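Local coordinates for putative branched chain amino acid ABC transporter, periplasmic amino acid-binding protein (Brucella ovis, PDB 4XFK), which probably serves as the periplasmic substrate-binding component of an ABC transport system that takes up branched-chain and other amino acids, at residues E10-A15 and G46-E51; T144-M149 and K181-E186; P203-I208 and M229-G234. The protein carries 1 engineered substitution. One frame throughout, in Å; residues are numbered along the deposited sequence. Where two conformers were deposited one is given.

Contact 1. Residues E10-A15 and G46-E51; sequences EPLKIA and GGFNGE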
ATOM      1  N   GLU A  10      -1.807  25.512 -18.655  1.00 21.71           N
ATOM      2  CA  GLU A  10      -1.382  24.134 -18.840  1.00 20.17           C
ATOM      3  C   GLU A  10      -2.231  23.216 -17.963  1.00 15.61           C
ATOM      4  O   GLU A  10      -2.324  23.421 -16.754  1.00 14.84           O
ATOM      5  CB  GLU A  10       0.090  23.968 -18.449  1.00 23.01           C
ATOM      6  CG  GLU A  10       1.085  24.715 -19.319  1.00 26.18           C
ATOM      7  CD  GLU A  10       2.521  24.516 -18.848  1.00 29.47           C
ATOM      8  OE1 GLU A  10       2.720  23.837 -17.813  1.00 28.45           O
ATOM      9  OE2 GLU A  10       3.449  25.037 -19.511  1.00 32.15           O
ATOM     10  N   PRO A  11      -2.856  22.195 -18.560  1.00 12.82           N
ATOM     11  CA  PRO A  11      -3.518  21.218 -17.688  1.00 10.95           C
ATOM     12  C   PRO A  11      -2.523  20.278 -17.026  1.00  9.70           C
ATOM     13  O   PRO A  11      -1.450  20.002 -17.571  1.00 11.24           O
ATOM     14  CB  PRO A  11      -4.401  20.422 -18.653  1.00 13.05           C
ATOM     15  CG  PRO A  11      -3.740  20.579 -19.986  1.00 15.55           C
ATOM     16  CD  PRO A  11      -3.115  21.944 -19.991  1.00 13.89           C
ATOM     17  N   LEU A  12      -2.894  19.791 -15.849  1.00  8.82           N
ATOM     18  CA  LEU A  12      -2.132  18.749 -15.180  1.00  9.04           C
ATOM     19  C   LEU A  12      -2.506  17.408 -15.795  1.00  9.59           C
ATOM     20  O   LEU A  12      -3.687  17.071 -15.902  1.00 10.06           O
ATOM     21  CB  LEU A  12      -2.446  18.763 -13.689  1.00  9.70           C
ATOM     22  CG  LEU A  12      -1.617  17.823 -12.818  1.00  9.84           C
ATOM     23  CD1 LEU A  12      -0.145  18.175 -12.896  1.00 12.46           C
ATOM     24  CD2 LEU A  12      -2.118  17.896 -11.393  1.00 11.05           C
ATOM     25  N   LYS A  13      -1.491  16.654 -16.203  1.00  9.30           N
ATOM     26  CA  LYS A  13      -1.682  15.337 -16.791  1.00  9.03           C
ATOM     27  C   LYS A  13      -1.038  14.289 -15.891  1.00  7.53           C
ATOM     28  O   LYS A  13       0.180  14.312 -15.654  1.00  8.69           O
ATOM     29  CB  LYS A  13      -1.065  15.278 -18.190  1.00  9.17           C
ATOM     30  CG  LYS A  13      -1.731  16.226 -19.193  1.00 12.41           C
ATOM     31  CD  LYS A  13      -1.116  16.078 -20.582  1.00 16.68           C
ATOM     32  CE  LYS A  13      -1.798  16.973 -21.609  1.00 20.88           C
ATOM     33  NZ  LYS A  13      -1.267  16.708 -22.976  1.00 24.19           N
ATOM     34  N   ILE A  14      -1.860  13.366 -15.399  1.00  7.75           N
ATOM     35  CA  ILE A  14      -1.408  12.339 -14.470  1.00  7.49           C
ATOM     36  C   ILE A  14      -1.545  10.975 -15.119  1.00  7.26           C
ATOM     37  O   ILE A  14      -2.641  10.588 -15.540  1.00  8.89           O
ATOM     38  CB  ILE A  14      -2.222  12.381 -13.159  1.00  8.21           C
ATOM     39  CG1 ILE A  14      -2.107  13.764 -12.515  1.00  7.60           C
ATOM     40  CG2 ILE A  14      -1.758  11.292 -12.199  1.00  8.97           C
ATOM     41  CD1 ILE A  14      -2.775  13.875 -11.166  1.00  9.34           C
ATOM     42  N   ALA A  15      -0.429  10.250 -15.190  1.00  6.97           N
ATOM     43  CA  ALA A  15      -0.403   8.930 -15.808  1.00  7.14           C
ATOM     44  C   ALA A  15      -0.472   7.819 -14.772  1.00  7.38           C
ATOM     45  O   ALA A  15       0.352   7.754 -13.867  1.00  9.93           O
ATOM     46  CB  ALA A  15       0.848   8.763 -16.641  1.00  7.87           C
ATOM     47  N   GLY A  46     -13.197  21.104  -9.821  1.00  8.33           N
ATOM     48  CA  GLY A  46     -12.683  21.973 -10.867  1.00  7.96           C
ATOM     49  C   GLY A  46     -11.313  21.593 -11.398  1.00  7.97           C
ATOM     50  O   GLY A  46     -10.826  22.219 -12.341  1.00  9.13           O
ATOM     51  N   GLY A  47     -10.689  20.569 -10.820  1.00  7.75           N
ATOM     52  CA  GLY A  47      -9.394  20.128 -11.302  1.00  7.24           C
ATOM     53  C   GLY A  47      -8.236  20.906 -10.704  1.00  7.78           C
ATOM     54  O   GLY A  47      -8.172  21.115  -9.499  1.00  7.91           O
ATOM     55  N   PHE A  48      -7.311  21.328 -11.555  1.00  7.42           N
ATOM     56  CA  PHE A  48      -6.145  22.088 -11.108  1.00  8.00           C
ATOM     57  C   PHE A  48      -5.758  23.105 -12.176  1.00  8.27           C
ATOM     58  O   PHE A  48      -5.794  22.792 -13.365  1.00  8.74           O
ATOM     59  CB  PHE A  48      -4.944  21.173 -10.811  1.00  8.07           C
ATOM     60  CG  PHE A  48      -3.726  21.929 -10.357  1.00  7.96           C
ATOM     61  CD1 PHE A  48      -3.746  22.639  -9.164  1.00  8.28           C
ATOM     62  CD2 PHE A  48      -2.567  21.946 -11.120  1.00  9.49           C
ATOM     63  CE1 PHE A  48      -2.640  23.361  -8.748  1.00 10.08           C
ATOM     64  CE2 PHE A  48      -1.453  22.655 -10.698  1.00 10.71           C
ATOM     65  CZ  PHE A  48      -1.495  23.359  -9.512  1.00 10.45           C
ATOM     66  N   ASN A  49      -5.402  24.319 -11.754  1.00  9.20           N
ATOM     67  CA  ASN A  49      -4.865  25.342 -12.656  1.00  9.73           C
ATOM     68  C   ASN A  49      -5.902  25.804 -13.678  1.00 10.31           C
ATOM     69  O   ASN A  49      -5.560  26.276 -14.759  1.00 12.26           O
ATOM     70  CB  ASN A  49      -3.590  24.835 -13.350  1.00 12.13           C
ATOM     71  CG  ASN A  49      -2.709  25.965 -13.868  1.00 13.06           C
ATOM     72  OD1 ASN A  49      -2.630  27.035 -13.267  1.00 14.29           O
ATOM     73  ND2 ASN A  49      -2.043  25.727 -14.990  1.00 14.25           N
ATOM     74  N   GLY A  50      -7.176  25.670 -13.324  1.00  8.83           N
ATOM     75  CA  GLY A  50      -8.260  26.136 -14.173  1.00  9.27           C
ATOM     76  C   GLY A  50      -8.705  25.162 -15.250  1.00  8.11           C
ATOM     77  O   GLY A  50      -9.489  25.527 -16.127  1.00  9.14           O
ATOM     78  N   GLU A  51      -8.217  23.923 -15.185  1.00  8.69           N
ATOM     79  CA  GLU A  51      -8.605  22.883 -16.132  1.00  8.36           C
ATOM     80  C   GLU A  51      -8.825  21.580 -15.389  1.00  8.10           C
ATOM     81  O   GLU A  51      -8.245  21.358 -14.326  1.00  8.67           O
ATOM     82  CB  GLU A  51      -7.514  22.671 -17.190  1.00 10.39           C
ATOM     83  CG  GLU A  51      -7.154  23.907 -18.018  1.00 12.34           C
ATOM     84  CD  GLU A  51      -8.278  24.374 -18.938  1.00 16.42           C
ATOM     85  OE1 GLU A  51      -9.181  23.579 -19.262  1.00 18.43           O
ATOM     86  OE2 GLU A  51      -8.246  25.547 -19.355  1.00 19.48           O
TER
HETATM   87  O   HOH W   1      -5.367  20.411 -14.811  1.00  9.38           O
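Asn49 and Glu10 make the direct polar link of this contact. Asn49 ND2 donates to Glu10 O at 2.9 Å, and the bond is nearly straight, with an N-H...O angle of 165°. The oxygen lies almost in the plane of the Asn49 amide. Seen from Glu10, the donor is tilted 17° from the carbonyl plane. Asn49 ND2 also bonds to Gly318 O, so two backbone carbonyls hold the amide in its rotation. The Glu10 carboxylate takes no part in this link; its OE1 accepts from Ile320 N.

A water makes a second polar link. It accepts from Leu12 N at 2.8 Å and bridges to Phe48 O, also at 2.8 Å.

Phe48 and Glu51 pair through both backbone bonds, Glu51 N to Phe48 O and Phe48 N to Glu51 O. These close a type I' turn with Asn49 and Gly50 at its corners. The turn lies in the loop between helix 26-44 and strand 54-59. Strand 13-18, helix 26-44 and strand 54-59 form a beta-alpha-beta crossover in the parallel sheet of one lobe of the periplasmic binding protein fold. The two segments meet where the chain enters strand 13-18, at its N-terminal end.

The apolar contacts are few. Leu12 CD2 approaches Phe48 CD2 at 4.1 Å, and Leu12 CB reaches the same ring carbon. Phe48 carries its ring anti to the backbone N (chi1 180°), which brings ring carbon CD2 to Leu12 at an oblique approach. Leu310 of helix 296-312 touches both side chains. Nearer the solvent, Pro11 CB lies 4.1 Å from Glu51 CB, while the Glu51 carboxylate turns away.

Contact 2. Residues T144-M149 and K181-E186; sequences TVAQGM and KEIGYE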
ATOM      1  N   THR A 144       3.638  -2.819  13.262  1.00  7.09           N
ATOM      2  CA  THR A 144       2.296  -2.576  13.787  1.00  7.90           C
ATOM      3  C   THR A 144       1.472  -3.849  13.955  1.00  7.98           C
ATOM      4  O   THR A 144       0.786  -3.994  14.967  1.00  8.97           O
ATOM      5  CB  THR A 144       1.492  -1.495  13.003  1.00  8.17           C
ATOM      6  OG1 THR A 144       1.319  -1.895  11.640  1.00  7.98           O
ATOM      7  CG2 THR A 144       2.183  -0.132  13.054  1.00  8.66           C
ATOM      8  N   VAL A 145       1.531  -4.771  12.994  1.00  7.95           N
ATOM      9  CA  VAL A 145       0.723  -5.977  13.126  1.00  8.05           C
ATOM     10  C   VAL A 145       1.166  -6.794  14.341  1.00  8.30           C
ATOM     11  O   VAL A 145       0.335  -7.277  15.118  1.00  8.64           O
ATOM     12  CB  VAL A 145       0.665  -6.834  11.821  1.00  8.60           C
ATOM     13  CG1 VAL A 145       1.932  -7.669  11.612  1.00  8.73           C
ATOM     14  CG2 VAL A 145      -0.572  -7.711  11.832  1.00  9.09           C
ATOM     15  N   ALA A 146       2.477  -6.915  14.537  1.00  8.45           N
ATOM     16  CA  ALA A 146       2.993  -7.707  15.645  1.00  9.54           C
ATOM     17  C   ALA A 146       2.742  -7.007  16.988  1.00  9.63           C
ATOM     18  O   ALA A 146       2.297  -7.634  17.956  1.00 10.16           O
ATOM     19  CB  ALA A 146       4.485  -7.981  15.450  1.00 10.28           C
ATOM     20  N   GLN A 147       3.025  -5.709  17.052  1.00  9.88           N
ATOM     21  CA  GLN A 147       2.809  -4.966  18.289  1.00  9.69           C
ATOM     22  C   GLN A 147       1.333  -4.935  18.685  1.00  9.70           C
ATOM     23  O   GLN A 147       1.002  -5.042  19.865  1.00 11.33           O
ATOM     24  CB  GLN A 147       3.366  -3.550  18.189  1.00  9.96           C
ATOM     25  CG  GLN A 147       3.312  -2.790  19.502  1.00 12.18           C
ATOM     26  CD  GLN A 147       4.226  -3.387  20.545  1.00 14.96           C
ATOM     27  OE1 GLN A 147       5.382  -3.706  20.264  1.00 16.65           O
ATOM     28  NE2 GLN A 147       3.709  -3.558  21.755  1.00 17.11           N
ATOM     29  N   GLY A 148       0.448  -4.778  17.705  1.00  9.67           N
ATOM     30  CA  GLY A 148      -0.982  -4.800  17.967  1.00  9.57           C
ATOM     31  C   GLY A 148      -1.432  -6.123  18.562  1.00  9.51           C
ATOM     32  O   GLY A 148      -2.167  -6.160  19.547  1.00 11.09           O
ATOM     33  N   MET A 149      -0.972  -7.222  17.972  1.00 10.00           N
ATOM     34  CA  MET A 149      -1.253  -8.547  18.526  1.00 10.40           C
ATOM     35  C   MET A 149      -0.717  -8.685  19.956  1.00 10.98           C
ATOM     36  O   MET A 149      -1.404  -9.214  20.840  1.00 13.40           O
ATOM     37  CB  MET A 149      -0.679  -9.636  17.628  1.00 10.82           C
ATOM     38  CG  MET A 149      -1.367  -9.683  16.279  1.00 10.14           C
ATOM     39  SD  MET A 149      -0.635 -10.868  15.144  1.00 12.58           S
ATOM     40  CE  MET A 149      -1.142 -12.410  15.916  1.00 13.65           C
ATOM     41  N   LYS A 181      13.163 -10.181  18.686  1.00 14.30           N
ATOM     42  CA  LYS A 181      13.710 -10.072  20.035  1.00 16.83           C
ATOM     43  C   LYS A 181      12.920  -9.102  20.908  1.00 17.57           C
ATOM     44  O   LYS A 181      12.553  -9.428  22.042  1.00 19.26           O
ATOM     45  CB  LYS A 181      15.180  -9.651  19.972  1.00 18.91           C
ATOM     46  N   GLU A 182      12.656  -7.912  20.380  1.00 17.13           N
ATOM     47  CA  GLU A 182      11.946  -6.884  21.134  1.00 17.36           C
ATOM     48  C   GLU A 182      10.458  -7.185  21.319  1.00 16.11           C
ATOM     49  O   GLU A 182       9.921  -7.077  22.427  1.00 15.61           O
ATOM     50  CB  GLU A 182      12.108  -5.523  20.458  1.00 21.51           C
ATOM     51  CG  GLU A 182      11.255  -4.432  21.083  1.00 26.34           C
ATOM     52  CD  GLU A 182      11.457  -3.085  20.421  1.00 30.96           C
ATOM     53  OE1 GLU A 182      12.376  -2.969  19.580  1.00 33.70           O
ATOM     54  OE2 GLU A 182      10.697  -2.144  20.738  1.00 32.33           O
ATOM     55  N   ILE A 183       9.781  -7.556  20.238  1.00 14.82           N
ATOM     56  CA  ILE A 183       8.350  -7.789  20.343  1.00 15.19           C
ATOM     57  C   ILE A 183       8.052  -9.103  21.066  1.00 15.92           C
ATOM     58  O   ILE A 183       7.146  -9.169  21.894  1.00 16.56           O
ATOM     59  CB  ILE A 183       7.657  -7.677  18.981  1.00 15.32           C
ATOM     60  CG1 ILE A 183       7.967  -6.302  18.376  1.00 16.89           C
ATOM     61  CG2 ILE A 183       6.159  -7.861  19.136  1.00 16.39           C
ATOM     62  CD1 ILE A 183       7.202  -5.974  17.104  1.00 17.76           C
ATOM     63  N   GLY A 184       8.827 -10.142  20.786  1.00 17.96           N
ATOM     64  CA  GLY A 184       8.726 -11.348  21.585  1.00 17.94           C
ATOM     65  C   GLY A 184       8.149 -12.578  20.931  1.00 19.73           C
ATOM     66  O   GLY A 184       7.208 -13.197  21.438  1.00 23.92           O
ATOM     67  N   TYR A 185       8.731 -12.956  19.808  1.00 17.49           N
ATOM     68  CA  TYR A 185       8.428 -14.239  19.210  1.00 16.81           C
ATOM     69  C   TYR A 185       9.733 -14.811  18.692  1.00 18.02           C
ATOM     70  O   TYR A 185      10.693 -14.075  18.456  1.00 18.51           O
ATOM     71  CB  TYR A 185       7.390 -14.098  18.089  1.00 16.73           C
ATOM     72  CG  TYR A 185       7.715 -13.006  17.094  1.00 14.21           C
ATOM     73  CD1 TYR A 185       8.552 -13.254  16.015  1.00 12.55           C
ATOM     74  CD2 TYR A 185       7.191 -11.721  17.236  1.00 12.65           C
ATOM     75  CE1 TYR A 185       8.869 -12.262  15.107  1.00 12.60           C
ATOM     76  CE2 TYR A 185       7.498 -10.721  16.330  1.00 12.70           C
ATOM     77  CZ  TYR A 185       8.336 -10.998  15.270  1.00 12.26           C
ATOM     78  OH  TYR A 185       8.651 -10.009  14.372  1.00 11.17           O
ATOM     79  N   GLU A 186       9.779 -16.127  18.556  1.00 18.23           N
ATOM     80  CA  GLU A 186      10.894 -16.767  17.891  1.00 20.20           C
ATOM     81  C   GLU A 186      10.457 -17.121  16.484  1.00 18.87           C
ATOM     82  O   GLU A 186       9.401 -17.728  16.293  1.00 19.29           O
ATOM     83  CB  GLU A 186      11.314 -18.028  18.642  1.00 21.86           C
ATOM     84  CG  GLU A 186      12.481 -18.762  18.000  1.00 26.20           C
ATOM     85  CD  GLU A 186      12.792 -20.088  18.661  1.00 30.50           C
ATOM     86  OE1 GLU A 186      12.457 -20.270  19.853  1.00 31.67           O
ATOM     87  OE2 GLU A 186      13.376 -20.949  17.974  1.00 32.16           O
TER
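Ala146 and Ile183 form the heart of this contact. Ala146 CB meets Ile183 CD1 at 3.8 Å and lies 4.1 Å from Ile183 CG2. Both ends of the branched side chain therefore close on one methyl group. Ile183 CG2 also reaches the backbone, 4.0 Å from Ala146 O. A chi1 of -56° in Ile183 puts CG2 anti to the backbone N and CG1 anti to the carbonyl carbon, and from there CD1 and CG2 both come up to Ala146 CB.

Two more side chains border the pair. Tyr185 brings CE2 to 4.2 Å from Ala146 CB, at an oblique approach to the ring. Gln147 bends at its second torsion (66°) and lays OE1 4.1 Å from Ile183 CG1. This last touch is van der Waals in kind. No hydrogen bond joins the two segments.

A second shell fixes these groups. Gln147 NE2 bonds to Asp151 OD1, one turn further along its own helix, and Tyr185 OH bonds to Val176 O, which ties the ring back to the helix that precedes it. Lys150 NZ bonds to Ile183 O, a polar tie between helices 138-152 and 167-184.

Helix 167-184 is the crossover helix between the parallel neighbours 158-164 and 186-193, a beta-alpha-beta unit of the second lobe. Helix 138-152 packs beside it, against the mixed sheet of that lobe. Phe217 of strand 215-218 touches Ala146 from the sheet side and also meets the Tyr185 ring, with the two planes at about 45°.

Contact 3. Residues P203-I208 and M229-G234; sequences PYVAKI and MKAASG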
ATOM      1  N   PRO A 203       2.250 -28.197   0.431  1.00 15.19           N
ATOM      2  CA  PRO A 203       3.530 -28.556   1.063  1.00 16.38           C
ATOM      3  C   PRO A 203       4.066 -27.463   1.988  1.00 15.21           C
ATOM      4  O   PRO A 203       4.779 -27.747   2.957  1.00 16.45           O
ATOM      5  CB  PRO A 203       4.478 -28.733  -0.127  1.00 17.71           C
ATOM      6  CG  PRO A 203       3.599 -28.964  -1.291  1.00 18.04           C
ATOM      7  CD  PRO A 203       2.342 -28.214  -1.040  1.00 16.13           C
ATOM      8  N   TYR A 204       3.726 -26.214   1.694  1.00 13.44           N
ATOM      9  CA  TYR A 204       4.149 -25.101   2.537  1.00 13.85           C
ATOM     10  C   TYR A 204       3.363 -25.077   3.840  1.00 14.27           C
ATOM     11  O   TYR A 204       3.916 -24.820   4.914  1.00 14.50           O
ATOM     12  CB  TYR A 204       4.016 -23.778   1.775  1.00 14.39           C
ATOM     13  CG  TYR A 204       4.966 -23.713   0.605  1.00 15.96           C
ATOM     14  CD1 TYR A 204       6.269 -23.261   0.774  1.00 17.51           C
ATOM     15  CD2 TYR A 204       4.576 -24.145  -0.661  1.00 16.50           C
ATOM     16  CE1 TYR A 204       7.152 -23.216  -0.283  1.00 18.35           C
ATOM     17  CE2 TYR A 204       5.456 -24.109  -1.726  1.00 17.66           C
ATOM     18  CZ  TYR A 204       6.740 -23.643  -1.530  1.00 18.83           C
ATOM     19  OH  TYR A 204       7.614 -23.608  -2.586  1.00 22.40           O
ATOM     20  N   VAL A 205       2.069 -25.361   3.744  1.00 12.83           N
ATOM     21  CA  VAL A 205       1.243 -25.479   4.931  1.00 13.05           C
ATOM     22  C   VAL A 205       1.752 -26.622   5.821  1.00 13.94           C
ATOM     23  O   VAL A 205       1.795 -26.492   7.043  1.00 13.77           O
ATOM     24  CB  VAL A 205      -0.250 -25.621   4.561  1.00 14.03           C
ATOM     25  CG1 VAL A 205      -1.089 -25.965   5.776  1.00 15.73           C
ATOM     26  CG2 VAL A 205      -0.742 -24.322   3.924  1.00 14.99           C
ATOM     27  N   ALA A 206       2.195 -27.717   5.208  1.00 16.81           N
ATOM     28  CA  ALA A 206       2.775 -28.830   5.970  1.00 17.35           C
ATOM     29  C   ALA A 206       4.029 -28.398   6.746  1.00 16.84           C
ATOM     30  O   ALA A 206       4.224 -28.787   7.899  1.00 18.05           O
ATOM     31  CB  ALA A 206       3.086 -30.005   5.046  1.00 17.88           C
ATOM     32  N   LYS A 207       4.874 -27.586   6.114  1.00 16.93           N
ATOM     33  CA  LYS A 207       6.070 -27.057   6.773  1.00 17.54           C
ATOM     34  C   LYS A 207       5.701 -26.165   7.961  1.00 16.71           C
ATOM     35  O   LYS A 207       6.330 -26.235   9.026  1.00 19.18           O
ATOM     36  CB  LYS A 207       6.938 -26.273   5.784  1.00 19.74           C
ATOM     37  N   ILE A 208       4.674 -25.339   7.778  1.00 15.18           N
ATOM     38  CA  ILE A 208       4.182 -24.476   8.845  1.00 14.38           C
ATOM     39  C   ILE A 208       3.658 -25.313  10.009  1.00 15.25           C
ATOM     40  O   ILE A 208       3.955 -25.039  11.175  1.00 15.73           O
ATOM     41  CB  ILE A 208       3.095 -23.527   8.320  1.00 12.52           C
ATOM     42  CG1 ILE A 208       3.726 -22.517   7.363  1.00 13.67           C
ATOM     43  CG2 ILE A 208       2.393 -22.808   9.471  1.00 12.82           C
ATOM     44  CD1 ILE A 208       2.721 -21.721   6.556  1.00 12.82           C
ATOM     45  N   MET A 229      -4.205 -19.351   1.766  1.00  9.95           N
ATOM     46  CA  MET A 229      -5.347 -19.431   2.677  0.63  9.56           C
ATOM     47  C   MET A 229      -6.196 -20.665   2.386  1.00  9.84           C
ATOM     48  O   MET A 229      -6.642 -21.356   3.301  1.00 12.03           O
ATOM     49  CB  MET A 229      -6.218 -18.171   2.588  0.63 11.50           C
ATOM     50  CG  MET A 229      -5.551 -16.904   3.102  0.63 11.34           C
ATOM     51  SD  MET A 229      -4.885 -17.054   4.776  0.63 12.93           S
ATOM     52  CE  MET A 229      -6.392 -17.163   5.747  0.63 13.85           C
ATOM     53  N   LYS A 230      -6.425 -20.942   1.107  1.00 10.63           N
ATOM     54  CA  LYS A 230      -7.208 -22.114   0.727  1.00 11.61           C
ATOM     55  C   LYS A 230      -6.557 -23.413   1.212  1.00 11.79           C
ATOM     56  O   LYS A 230      -7.231 -24.300   1.745  1.00 12.62           O
ATOM     57  CB  LYS A 230      -7.412 -22.151  -0.787  1.00 12.88           C
ATOM     58  CG  LYS A 230      -8.302 -23.286  -1.250  1.00 17.28           C
ATOM     59  CD  LYS A 230      -8.660 -23.146  -2.711  1.00 21.22           C
ATOM     60  CE  LYS A 230      -9.542 -24.300  -3.152  1.00 24.54           C
ATOM     61  NZ  LYS A 230     -10.081 -24.071  -4.513  1.00 27.77           N
ATOM     62  N   ALA A 231      -5.247 -23.525   1.019  1.00 12.43           N
ATOM     63  CA  ALA A 231      -4.508 -24.700   1.475  1.00 11.41           C
ATOM     64  C   ALA A 231      -4.539 -24.808   2.998  1.00 10.61           C
ATOM     65  O   ALA A 231      -4.690 -25.904   3.545  1.00 12.74           O
ATOM     66  CB  ALA A 231      -3.074 -24.661   0.966  1.00 12.68           C
ATOM     67  N   ALA A 232      -4.403 -23.672   3.682  1.00 10.44           N
ATOM     68  CA  ALA A 232      -4.490 -23.644   5.142  1.00 11.57           C
ATOM     69  C   ALA A 232      -5.856 -24.145   5.594  1.00 11.09           C
ATOM     70  O   ALA A 232      -5.957 -24.937   6.534  1.00 12.43           O
ATOM     71  CB  ALA A 232      -4.224 -22.236   5.672  1.00 11.55           C
ATOM     72  N   SER A 233      -6.905 -23.707   4.904  1.00 11.44           N
ATOM     73  CA  SER A 233      -8.261 -24.132   5.232  1.00 12.88           C
ATOM     74  C   SER A 233      -8.437 -25.640   5.044  1.00 12.09           C
ATOM     75  O   SER A 233      -8.986 -26.324   5.910  1.00 13.48           O
ATOM     76  CB  SER A 233      -9.277 -23.377   4.374  1.00 14.41           C
ATOM     77  OG  SER A 233     -10.599 -23.725   4.744  1.00 15.89           O
ATOM     78  N   GLY A 234      -7.965 -26.162   3.918  1.00 13.33           N
ATOM     79  CA  GLY A 234      -8.055 -27.588   3.653  1.00 14.65           C
ATOM     80  C   GLY A 234      -7.343 -28.440   4.688  1.00 14.91           C
ATOM     81  O   GLY A 234      -7.763 -29.567   4.958  1.00 17.09           O
TER
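Ala231 and Ala232, the two residues that meet Val205, lie in a helical turn whose shortest backbone bond runs from Ser233 N to Met229 O, 2.9 Å. Gly234 N follows with a bond to Lys230 O. The opposing turn is held in the same way by bonds from Lys207 N to Pro203 O and from Ile208 N to Tyr204 O. These bonds stay within each helix. None crosses the contact, which is wholly van der Waals.

Val205 carries the contact on its side. Its CG2 methyl reaches Ala231 CB at 3.8 Å. The same methyl lies 3.7 Å from Ala232 N, so it rests on the backbone between the two alanines. Ala232 CB is further off, 4.4 Å from Val205 CG2. The other methyl, CG1, comes to 4.2 Å from Ala232 CA. Both branches of the valine are thus used. With CG1 anti to the backbone N (chi1 171°), CG2 falls anti to the carbonyl carbon, and both methyls face the Ala231-Ala232 backbone.

The CA atoms of Val205 and Ala232 are 6.0 Å apart. This close approach is consistent with the small alanine side chains. Only three residues meet here, and they bury 107 Å² in all.

Phe201 touches Ala231, while Leu237 and Ile258 touch Ala232. Ser233 OG bonds to Ala255 O, which links the second helix to helix 251-255.

Helix 223-235 is the crossover helix between the adjacent parallel strands 215-218 and 240-243, a beta-alpha-beta unit in the second lobe of the periplasmic binding protein fold. Both helices lie on the mixed sheet of that lobe. Helix 202-210 sets Ile208 on Tyr160 of strand 158-164, and helix 223-235 sets Ala232 on Phe241 of strand 240-243.

Overall arrangement
From the N terminus, contact 1 comes first. It closes a loop joining strand 13-18 through helix 26-44 to the approach to strand 54-59 of the parallel sheet in one lobe. Contact 2 closes the next loop, which runs through strand 158-164 and helix 167-184. Contact 3 closes a shorter loop, from helix 202-210 through strand 215-218 to helix 223-235. The three loops are in series; none nests or crosses. Contacts 2 and 3 both join neighbouring helices on the mixed sheet of the second lobe. Their centres are 23 Å apart, with nearest atoms about 10 Å apart. Contact 1 lies across the chain's centre from both, with centres 45 Å and 49 Å away.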